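Local structure of putative gamma-glutamylcyclotransferase YkqA (Bacillus subtilis, 2QIK) at residues A[176-181]-A[232-237]; A[148-153]-A[192-197]. The protein is a putative gamma-glutamylcyclotransferase, probably releasing 5-oxoproline from gamma-glutamyl compounds. All blocks are in the same frame, centred on the assembly; numbering follows the deposited sequence.

Interaction 1. Residues A[176-181]-A[232-237]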
loop_
_atom_site.group_PDB
_atom_site.type_symbol
_atom_site.label_atom_id
_atom_site.label_comp_id
_atom_site.label_asym_id
_atom_site.label_seq_id
_atom_site.Cartn_x
_atom_site.Cartn_y
_atom_site.Cartn_z
ATOM N N ARG A 176 5.315 14.223 -7.204
ATOM C CA ARG A 176 4.311 14.037 -6.153
ATOM C C ARG A 176 4.810 12.989 -5.166
ATOM O O ARG A 176 5.725 12.218 -5.453
ATOM C CB ARG A 176 2.947 13.657 -6.733
ATOM C CG ARG A 176 2.454 14.659 -7.806
ATOM C CD ARG A 176 2.118 15.965 -7.274
ATOM N NE ARG A 176 1.492 16.833 -8.235
ATOM C CZ ARG A 176 2.116 17.537 -9.146
ATOM N NH1 ARG A 176 3.397 17.463 -9.314
ATOM N NH2 ARG A 176 1.414 18.311 -9.983
ATOM N N ALA A 177 4.186 12.957 -4.011
ATOM C CA ALA A 177 4.574 12.144 -2.892
ATOM C C ALA A 177 4.239 10.664 -3.040
ATOM O O ALA A 177 3.362 10.276 -3.778
ATOM C CB ALA A 177 4.002 12.668 -1.628
ATOM N N ASP A 178 4.902 9.901 -2.227
ATOM C CA ASP A 178 4.880 8.444 -2.195
ATOM C C ASP A 178 5.389 8.020 -0.832
ATOM O O ASP A 178 5.958 8.839 -0.114
ATOM C CB ASP A 178 5.790 7.848 -3.272
ATOM C CG ASP A 178 5.672 6.363 -3.473
ATOM O OD1 ASP A 178 4.589 5.758 -3.175
ATOM O OD2 ASP A 178 6.617 5.791 -4.082
HETATM N N MSE A 179 5.192 6.778 -0.484
HETATM C CA MSE A 179 5.946 6.172 0.611
HETATM C C MSE A 179 6.689 4.954 0.122
HETATM O O MSE A 179 6.119 4.094 -0.525
HETATM C CB MSE A 179 5.065 5.751 1.777
HETATM C CG MSE A 179 4.305 6.945 2.404
HETATM SE SE MSE A 179 3.486 6.432 4.028
HETATM C CE MSE A 179 2.282 5.155 3.322
ATOM N N LEU A 180 7.984 4.939 0.356
ATOM C CA LEU A 180 8.848 3.833 -0.060
ATOM C C LEU A 180 9.108 2.944 1.113
ATOM O O LEU A 180 9.463 3.432 2.193
ATOM C CB LEU A 180 10.155 4.349 -0.571
ATOM C CG LEU A 180 11.055 3.399 -1.371
ATOM C CD1 LEU A 180 10.386 3.029 -2.666
ATOM C CD2 LEU A 180 12.419 4.030 -1.646
ATOM N N GLU A 181 8.928 1.620 0.956
ATOM C CA GLU A 181 9.140 0.666 2.062
ATOM C C GLU A 181 10.631 0.346 2.122
ATOM O O GLU A 181 11.095 -0.683 1.657
ATOM C CB GLU A 181 8.323 -0.586 1.817
ATOM C CG GLU A 181 8.249 -1.485 3.024
ATOM C CD GLU A 181 7.615 -2.811 2.766
ATOM O OE1 GLU A 181 7.189 -3.095 1.638
ATOM O OE2 GLU A 181 7.468 -3.581 3.739
ATOM N N PHE A 232 -2.361 5.084 -0.591
ATOM C CA PHE A 232 -2.112 4.984 -2.006
ATOM C C PHE A 232 -0.637 5.115 -2.228
ATOM O O PHE A 232 0.037 5.934 -1.580
ATOM C CB PHE A 232 -2.884 6.068 -2.792
ATOM C CG PHE A 232 -4.347 5.889 -2.746
ATOM C CD1 PHE A 232 -5.084 6.447 -1.731
ATOM C CD2 PHE A 232 -5.001 5.100 -3.681
ATOM C CE1 PHE A 232 -6.432 6.238 -1.641
ATOM C CE2 PHE A 232 -6.352 4.900 -3.621
ATOM C CZ PHE A 232 -7.070 5.463 -2.587
ATOM N N LEU A 233 -0.096 4.252 -3.118
ATOM C CA LEU A 233 1.397 4.213 -3.382
ATOM C C LEU A 233 1.651 4.321 -4.880
ATOM O O LEU A 233 0.854 3.841 -5.678
ATOM C CB LEU A 233 2.014 2.922 -2.828
ATOM C CG LEU A 233 1.810 2.702 -1.338
ATOM C CD1 LEU A 233 2.266 1.303 -0.960
ATOM C CD2 LEU A 233 2.461 3.789 -0.515
ATOM N N VAL A 234 2.745 5.008 -5.229
ATOM C CA VAL A 234 3.089 5.211 -6.611
ATOM C C VAL A 234 3.432 3.911 -7.293
ATOM O O VAL A 234 4.149 3.068 -6.770
ATOM C CB VAL A 234 4.275 6.193 -6.710
ATOM C CG1 VAL A 234 4.831 6.304 -8.111
ATOM C CG2 VAL A 234 3.869 7.552 -6.245
ATOM N N LEU A 235 2.936 3.745 -8.529
ATOM C CA LEU A 235 3.234 2.576 -9.339
ATOM C C LEU A 235 4.510 2.635 -10.120
ATOM O O LEU A 235 5.269 1.652 -10.132
ATOM C CB LEU A 235 2.015 2.275 -10.247
ATOM C CG LEU A 235 0.895 1.636 -9.493
ATOM C CD1 LEU A 235 -0.447 1.769 -10.254
ATOM C CD2 LEU A 235 1.195 0.168 -9.241
ATOM N N GLN A 236 4.813 3.742 -10.750
ATOM C CA GLN A 236 6.084 3.858 -11.475
ATOM C C GLN A 236 6.990 4.858 -10.739
ATOM O O GLN A 236 6.873 6.092 -10.889
ATOM C CB GLN A 236 5.742 4.429 -12.830
ATOM C CG GLN A 236 5.016 3.586 -13.922
ATOM C CD GLN A 236 3.586 3.002 -13.676
ATOM O OE1 GLN A 236 2.443 3.697 -13.725
ATOM N NE2 GLN A 236 3.623 1.639 -13.570
ATOM N N LYS A 237 7.867 4.331 -9.896
ATOM C CA LYS A 237 8.640 5.182 -9.013
ATOM C C LYS A 237 9.894 5.660 -9.793
ATOM O O LYS A 237 10.491 4.871 -10.490
ATOM C CB LYS A 237 9.048 4.408 -7.787
ATOM C CG LYS A 237 7.817 3.954 -6.936
ATOM C CD LYS A 237 8.228 3.334 -5.687
ATOM C CE LYS A 237 7.162 2.466 -5.036
ATOM N NZ LYS A 237 5.982 3.222 -4.584
HETATM O O HOH W 1 5.636 1.947 -2.090
#

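Interaction 2. Residues A[148-153]-A[192-197]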
loop_
_atom_site.group_PDB
_atom_site.type_symbol
_atom_site.label_atom_id
_atom_site.label_comp_id
_atom_site.label_asym_id
_atom_site.label_seq_id
_atom_site.Cartn_x
_atom_site.Cartn_y
_atom_site.Cartn_z
ATOM N N ASP A 148 -15.141 17.703 1.616
ATOM C CA ASP A 148 -14.489 17.903 2.922
ATOM C C ASP A 148 -15.301 17.401 4.077
ATOM O O ASP A 148 -14.730 17.008 5.083
ATOM C CB ASP A 148 -14.028 19.351 3.194
ATOM C CG ASP A 148 -13.007 19.415 4.282
ATOM O OD1 ASP A 148 -12.022 18.647 4.244
ATOM O OD2 ASP A 148 -13.114 20.233 5.201
ATOM N N HIS A 149 -16.618 17.383 3.938
ATOM C CA HIS A 149 -17.472 16.810 4.947
ATOM C C HIS A 149 -17.126 15.370 5.320
ATOM O O HIS A 149 -17.445 14.932 6.430
ATOM C CB HIS A 149 -18.940 16.925 4.519
ATOM C CG HIS A 149 -19.333 16.169 3.291
ATOM N ND1 HIS A 149 -19.785 14.872 3.343
ATOM C CD2 HIS A 149 -19.236 16.490 1.978
ATOM C CE1 HIS A 149 -20.040 14.464 2.115
ATOM N NE2 HIS A 149 -19.704 15.409 1.265
ATOM N N TYR A 150 -16.458 14.643 4.414
ATOM C CA TYR A 150 -16.018 13.265 4.684
ATOM C C TYR A 150 -14.708 13.186 5.471
ATOM O O TYR A 150 -14.379 12.149 5.974
ATOM C CB TYR A 150 -15.838 12.511 3.414
ATOM C CG TYR A 150 -17.081 12.142 2.656
ATOM C CD1 TYR A 150 -18.189 11.572 3.296
ATOM C CD2 TYR A 150 -17.172 12.282 1.296
ATOM C CE1 TYR A 150 -19.297 11.122 2.578
ATOM C CE2 TYR A 150 -18.259 11.885 0.597
ATOM C CZ TYR A 150 -19.331 11.264 1.252
ATOM O OH TYR A 150 -20.444 10.765 0.607
ATOM N N PHE A 151 -13.955 14.309 5.523
ATOM C CA PHE A 151 -12.571 14.352 5.974
ATOM C C PHE A 151 -12.521 15.219 7.248
ATOM O O PHE A 151 -11.479 15.778 7.602
ATOM C CB PHE A 151 -11.618 14.780 4.898
ATOM C CG PHE A 151 -11.564 13.818 3.772
ATOM C CD1 PHE A 151 -10.759 12.706 3.805
ATOM C CD2 PHE A 151 -12.363 14.006 2.656
ATOM C CE1 PHE A 151 -10.753 11.813 2.809
ATOM C CE2 PHE A 151 -12.367 13.107 1.621
ATOM C CZ PHE A 151 -11.566 12.000 1.683
ATOM N N GLN A 152 -13.623 15.236 8.007
ATOM C CA GLN A 152 -13.737 16.024 9.261
ATOM C C GLN A 152 -13.785 15.149 10.517
ATOM O O GLN A 152 -14.146 15.595 11.619
ATOM C CB GLN A 152 -14.929 16.982 9.125
ATOM C CG GLN A 152 -14.682 18.136 8.143
ATOM C CD GLN A 152 -15.935 18.923 7.711
ATOM O OE1 GLN A 152 -15.850 19.790 6.821
ATOM N NE2 GLN A 152 -17.056 18.581 8.271
ATOM N N ASP A 153 -13.407 13.883 10.353
ATOM C CA ASP A 153 -13.308 12.970 11.530
ATOM C C ASP A 153 -11.904 12.324 11.494
ATOM O O ASP A 153 -11.738 11.099 11.348
ATOM C CB ASP A 153 -14.410 11.873 11.507
ATOM C CG ASP A 153 -14.496 11.056 12.780
ATOM O OD1 ASP A 153 -13.964 11.425 13.831
ATOM O OD2 ASP A 153 -15.125 10.036 12.761
ATOM N N ARG A 192 -11.067 8.709 9.567
ATOM C CA ARG A 192 -12.189 7.756 9.505
ATOM C C ARG A 192 -13.182 8.320 8.470
ATOM O O ARG A 192 -13.720 9.418 8.664
ATOM C CB ARG A 192 -12.871 7.670 10.851
ATOM C CG ARG A 192 -13.998 6.665 10.923
ATOM C CD ARG A 192 -14.675 6.624 12.225
ATOM N NE ARG A 192 -13.771 6.147 13.199
ATOM C CZ ARG A 192 -13.081 6.877 14.090
ATOM N NH1 ARG A 192 -13.252 8.194 14.177
ATOM N NH2 ARG A 192 -12.228 6.280 14.912
ATOM N N ILE A 193 -13.362 7.597 7.375
ATOM C CA ILE A 193 -14.213 8.063 6.276
ATOM C C ILE A 193 -15.291 7.016 5.947
ATOM O O ILE A 193 -15.067 5.813 6.139
ATOM C CB ILE A 193 -13.402 8.421 5.039
ATOM C CG1 ILE A 193 -12.828 7.159 4.331
ATOM C CG2 ILE A 193 -12.287 9.408 5.315
ATOM C CD1 ILE A 193 -12.043 7.488 3.058
ATOM N N PRO A 194 -16.428 7.437 5.415
ATOM C CA PRO A 194 -17.376 6.485 4.924
ATOM C C PRO A 194 -16.871 5.847 3.627
ATOM O O PRO A 194 -16.165 6.461 2.856
ATOM C CB PRO A 194 -18.676 7.306 4.705
ATOM C CG PRO A 194 -18.426 8.607 5.452
ATOM C CD PRO A 194 -16.925 8.815 5.314
ATOM N N TYR A 195 -17.346 4.634 3.381
ATOM C CA TYR A 195 -17.154 3.960 2.099
ATOM C C TYR A 195 -17.481 4.900 0.904
ATOM O O TYR A 195 -16.842 4.833 -0.141
ATOM C CB TYR A 195 -17.987 2.718 2.049
ATOM C CG TYR A 195 -17.766 1.921 0.790
ATOM C CD1 TYR A 195 -16.606 1.246 0.540
ATOM C CD2 TYR A 195 -18.776 1.811 -0.171
ATOM C CE1 TYR A 195 -16.402 0.538 -0.613
ATOM C CE2 TYR A 195 -18.584 1.098 -1.333
ATOM C CZ TYR A 195 -17.408 0.447 -1.529
ATOM O OH TYR A 195 -17.256 -0.278 -2.706
ATOM N N SER A 196 -18.508 5.712 1.038
ATOM C CA SER A 196 -18.952 6.544 -0.006
ATOM C C SER A 196 -17.941 7.618 -0.403
ATOM O O SER A 196 -18.110 8.243 -1.463
ATOM C CB SER A 196 -20.254 7.228 0.315
ATOM O OG SER A 196 -20.096 8.082 1.423
ATOM N N ALA A 197 -16.908 7.849 0.396
ATOM C CA ALA A 197 -15.800 8.776 0.039
ATOM C C ALA A 197 -14.760 8.113 -0.816
ATOM O O ALA A 197 -13.844 8.800 -1.324
ATOM C CB ALA A 197 -15.183 9.274 1.293
HETATM O O HOH W 2 -12.753 11.989 8.279
HETATM O O HOH W 3 -16.146 10.898 8.379
#

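Interaction 1. Residues A[176-181]-A[232-237]
Strand 176-180 passes over the end of strand 232-234 at almost a right angle (98° between their N-to-C directions, axes 5.9 Å apart), bringing Asp178 over Leu233 and Val234. The two belong to separate antiparallel hairpins of the second half of the chain, 164-171 with 174-180 and 212-221 with 224-234, so the crossing is joined by side-chain contacts and a side-chain-to-backbone bond, not by strand pairing. Asp178 contributes the largest share. Its carboxyl carbon CG lies anti to the backbone N (chi1 -170°), and this carries the group down beside Val234, whose CG2 comes within 3.5 Å of Asp178 CG. The two carboxylate oxygens take different partners. OD1 accepts the backbone N-H of Val234 in a nearly straight bond (N to OD1 2.9 Å, 168° at the hydrogen), met from well above the carboxylate plane. OD2 offers its syn lone pair to Lys237 in a salt bridge, NZ to OD2 2.7 Å, and also bonds Thr168 OG1 on the neighbouring strand of the hairpin. With the positive charge of Lys237 so near and three bonds on the carboxylate, Asp178 is probably ionised. The Lys237 chain crosses it at about a right angle, its CD packing on Leu180 CD1 at 3.7 Å. Away from the salt bridge, Leu233 CD2 touches CB of Met179, modelled as selenomethionine, at 4.0 Å. The bend at the end of the lysine chain also turns NZ to the carbonyl of its own segment, Val234 O, at 2.9 Å, while a water accepts from NZ and donates to Met179 O.

Interaction 2. Residues A[148-153]-A[192-197]
Tyr150 lays its ring against the turn 194-197, with Ala197 CB over one face, 4.0 Å from the ring centroid, in a CH-pi contact. The other face is covered from within its own segment by His149 CE1. A chi1 of -71° sets the ring beside the backbone N, and from there its hydroxyl extends to Ser196, whose OG donates to Tyr150 OH at 2.8 Å. On the CD1 flank the ring meets Pro194 CD at 3.6 Å, obliquely. The contact closes the end of the three-stranded antiparallel sheet 128-132, 185-193 and 154-161: the loop entering strand 154-161 is laid along the end of strand 185-193, and Arg192 N bonds Asp153 O. Next to that bond the Arg192 chain runs extended through chi1 and chi2, then bends at chi3 (-66°), turning the guanidinium to Asp153, where NH1 reaches OD2 (3.0 Å) in a salt bridge. Asp153 OD2 lies at the guanidinium edge, within 3° of its plane, but NH1 meets OD2 from above the carboxylate plane; Tyr129 OH takes the NE of Arg192. Deeper in, Ile193 CG2 packs on Phe151 CE1 at 3.8 Å, and Phe151 also stacks on Phe142 of helix 140-145. Two waters donate to both Tyr150 O and Arg192 O, and one of them accepts from Asp153 N.

Overall arrangement
Both contacts lie in the second half of the chain, their centres about 23 Å apart and their nearest atoms about 7 Å apart, without touching. Along the sequence their segments alternate: 148-153, then 176-181, 192-197 and 232-237. Strand 174-180, used by interaction 1, is followed directly by strand 185-193, whose end forms part of interaction 2. Interaction 1 is buried, its centre about 9 Å from the chain centre; interaction 2 is partly buried, its centre about 20 Å from the chain centre. Interaction 1 joins two hairpins, whereas interaction 2 ties the loop leading into strand 154-161 to the end of its neighbour 185-193. Both lie away from the predicted substrate-binding residues Tyr8 to Leu11.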